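Local coordinates for acyl-CoA dehydrogenase (Slackia heliotrinireducens, PDB 4RM7), which belongs to the acyl-CoA dehydrogenase family, whose subunits join helical N- and C-terminal domains to a beta-sheet middle domain, at residues Q258-D263 / E332-A337. Sequence-based numbering, arbitrary orientation.
Sequences QAAMED and EVASDA
Three alanines, Ala260 facing Ala334 and Ala337, bring two helices of the C-terminal domain close together, with 5.5 Å between Ala260 CA and Ala334 CA. Ala260 turns its methyl toward the partner helix, where Ala334 and Ala337 lie three residues apart along the chain. Ala260 CB is 4.0 Å from both Ala334 CA and Ala337 CB, while the methyl of Ala334 is slightly farther off. Ala337 CB in turn lies 3.5 Å from Ala260 O, so one methyl packs on the backbone of each helix. At selenomethionine Met261 the contact thins: Met261 CB is 4.5 Å from Val333 CG1, a loose approach by the branch set anti to the backbone N (chi1 174°), and the selenium end leads away. With such small side chains at the crossing, the join is packing of alanine methyls on one another and on the opposite backbone, and it is buried. Helix 282-311 packs alongside, with Leu295 on Gln258 and Met298 on Val333. Helix 351-362 packs on Ala334 through Ile355, and its Arg351 forms a salt bridge with Asp263. Tyr384 of the second subunit packs on Met261 and hydrogen-bonds Gln258, placing this helix pair beside a subunit interface.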
ATOM      1  N   GLN A 258       7.096  17.525  -8.051  1.00 32.56           N
ATOM      2  CA  GLN A 258       7.190  17.654  -9.490  1.00 33.24           C
ATOM      3  C   GLN A 258       8.662  17.770  -9.928  1.00 38.05           C
ATOM      4  O   GLN A 258       9.034  17.285 -11.002  1.00 44.55           O
ATOM      5  CB  GLN A 258       6.372  18.861  -9.956  1.00 31.66           C
ATOM      6  CG  GLN A 258       6.402  19.078 -11.442  1.00 37.04           C
ATOM      7  CD  GLN A 258       5.759  17.934 -12.190  1.00 44.91           C
ATOM      8  OE1 GLN A 258       4.556  17.749 -12.111  1.00 48.80           O
ATOM      9  NE2 GLN A 258       6.561  17.160 -12.924  1.00 47.83           N
ATOM     10  N   ALA A 259       9.490  18.405  -9.090  1.00 35.61           N
ATOM     11  CA  ALA A 259      10.909  18.600  -9.396  1.00 37.80           C
ATOM     12  C   ALA A 259      11.649  17.267  -9.347  1.00 42.84           C
ATOM     13  O   ALA A 259      12.499  16.982 -10.194  1.00 52.32           O
ATOM     14  CB  ALA A 259      11.533  19.588  -8.431  1.00 37.74           C
ATOM     15  N   ALA A 260      11.300  16.454  -8.355  1.00 34.54           N
ATOM     16  CA  ALA A 260      11.827  15.107  -8.225  1.00 37.18           C
ATOM     17  C   ALA A 260      11.467  14.234  -9.430  1.00 40.88           C
ATOM     18  O   ALA A 260      12.274  13.428  -9.895  1.00 44.61           O
ATOM     19  CB  ALA A 260      11.311  14.467  -6.950  1.00 31.88           C
HETATM   20  N   MSE A 261      10.245  14.390  -9.920  1.00 36.88           N
HETATM   21  CA  MSE A 261       9.804  13.621 -11.068  1.00 41.33           C
HETATM   22  C   MSE A 261      10.609  14.002 -12.319  1.00 41.79           C
HETATM   23  O   MSE A 261      11.089  13.126 -13.041  1.00 38.60           O
HETATM   24  CB  MSE A 261       8.307  13.815 -11.309  1.00 39.00           C
HETATM   25  CG  MSE A 261       7.830  13.212 -12.612  1.00 45.29           C
HETATM   26 SE   MSE A 261       7.870  11.261 -12.569  0.69 51.95          SE
HETATM   27  CE  MSE A 261       6.561  10.989 -13.974  1.00 52.60           C
ATOM     28  N   GLU A 262      10.766  15.301 -12.564  1.00 34.46           N
ATOM     29  CA  GLU A 262      11.632  15.760 -13.652  1.00 36.47           C
ATOM     30  C   GLU A 262      13.042  15.160 -13.610  1.00 43.89           C
ATOM     31  O   GLU A 262      13.566  14.739 -14.653  1.00 54.37           O
ATOM     32  CB  GLU A 262      11.724  17.268 -13.656  1.00 33.69           C
ATOM     33  CG  GLU A 262      10.405  17.918 -13.963  1.00 44.41           C
ATOM     34  CD  GLU A 262      10.420  19.412 -13.697  1.00 56.35           C
ATOM     35  OE1 GLU A 262      11.496  19.937 -13.329  1.00 59.82           O
ATOM     36  OE2 GLU A 262       9.360  20.064 -13.859  1.00 58.47           O
ATOM     37  N   ASP A 263      13.654  15.080 -12.428  1.00 42.71           N
ATOM     38  CA  ASP A 263      14.997  14.478 -12.333  1.00 42.29           C
ATOM     39  C   ASP A 263      14.965  12.987 -12.675  1.00 46.02           C
ATOM     40  O   ASP A 263      15.843  12.489 -13.395  1.00 49.55           O
ATOM     41  CB  ASP A 263      15.615  14.674 -10.935  1.00 43.69           C
ATOM     42  CG  ASP A 263      15.863  16.138 -10.600  1.00 52.99           C
ATOM     43  OD1 ASP A 263      15.782  16.976 -11.519  1.00 55.89           O
ATOM     44  OD2 ASP A 263      16.133  16.454  -9.420  1.00 62.02           O
ATOM     45  N   GLU A 332       6.095   9.867  -1.420  1.00 32.71           N
ATOM     46  CA  GLU A 332       6.219   8.613  -2.164  1.00 32.25           C
ATOM     47  C   GLU A 332       6.815   8.851  -3.559  1.00 37.66           C
ATOM     48  O   GLU A 332       7.678   8.077  -4.022  1.00 36.96           O
ATOM     49  CB  GLU A 332       4.855   7.915  -2.255  1.00 31.63           C
ATOM     50  CG  GLU A 332       4.298   7.540  -0.889  1.00 44.22           C
ATOM     51  CD  GLU A 332       2.910   6.907  -0.927  1.00 57.06           C
ATOM     52  OE1 GLU A 332       2.302   6.821  -2.023  1.00 64.85           O
ATOM     53  OE2 GLU A 332       2.438   6.489   0.154  1.00 57.71           O
ATOM     54  N   VAL A 333       6.369   9.924  -4.221  1.00 33.57           N
ATOM     55  CA  VAL A 333       6.957  10.301  -5.495  1.00 33.25           C
ATOM     56  C   VAL A 333       8.459  10.593  -5.358  1.00 40.45           C
ATOM     57  O   VAL A 333       9.293  10.081  -6.127  1.00 40.14           O
ATOM     58  CB  VAL A 333       6.242  11.517  -6.100  1.00 33.02           C
ATOM     59  CG1 VAL A 333       6.972  12.006  -7.366  1.00 31.00           C
ATOM     60  CG2 VAL A 333       4.839  11.138  -6.446  1.00 32.16           C
ATOM     61  N   ALA A 334       8.810  11.417  -4.384  1.00 38.37           N
ATOM     62  CA  ALA A 334      10.211  11.747  -4.192  1.00 37.30           C
ATOM     63  C   ALA A 334      11.040  10.482  -3.892  1.00 43.22           C
ATOM     64  O   ALA A 334      12.132  10.301  -4.429  1.00 42.25           O
ATOM     65  CB  ALA A 334      10.349  12.762  -3.087  1.00 28.51           C
ATOM     66  N   SER A 335      10.499   9.595  -3.060  1.00 43.66           N
ATOM     67  CA  SER A 335      11.169   8.339  -2.742  1.00 40.38           C
ATOM     68  C   SER A 335      11.364   7.439  -3.976  1.00 44.83           C
ATOM     69  O   SER A 335      12.445   6.851  -4.158  1.00 51.31           O
ATOM     70  CB  SER A 335      10.391   7.582  -1.669  1.00 31.52           C
ATOM     71  OG  SER A 335      11.113   6.426  -1.266  1.00 39.84           O
ATOM     72  N   ASP A 336      10.319   7.329  -4.801  1.00 36.16           N
ATOM     73  CA  ASP A 336      10.390   6.601  -6.074  1.00 39.56           C
ATOM     74  C   ASP A 336      11.411   7.211  -7.018  1.00 41.16           C
ATOM     75  O   ASP A 336      12.115   6.487  -7.736  1.00 44.30           O
ATOM     76  CB  ASP A 336       9.030   6.556  -6.778  1.00 42.38           C
ATOM     77  CG  ASP A 336       8.098   5.509  -6.187  1.00 49.42           C
ATOM     78  OD1 ASP A 336       8.606   4.440  -5.787  1.00 47.94           O
ATOM     79  OD2 ASP A 336       6.864   5.763  -6.112  1.00 64.33           O
ATOM     80  N   ALA A 337      11.486   8.540  -7.024  1.00 38.70           N
ATOM     81  CA  ALA A 337      12.526   9.222  -7.792  1.00 40.48           C
ATOM     82  C   ALA A 337      13.914   8.830  -7.295  1.00 41.46           C
ATOM     83  O   ALA A 337      14.791   8.544  -8.105  1.00 50.21           O
ATOM     84  CB  ALA A 337      12.355  10.721  -7.727  1.00 41.60           C
TER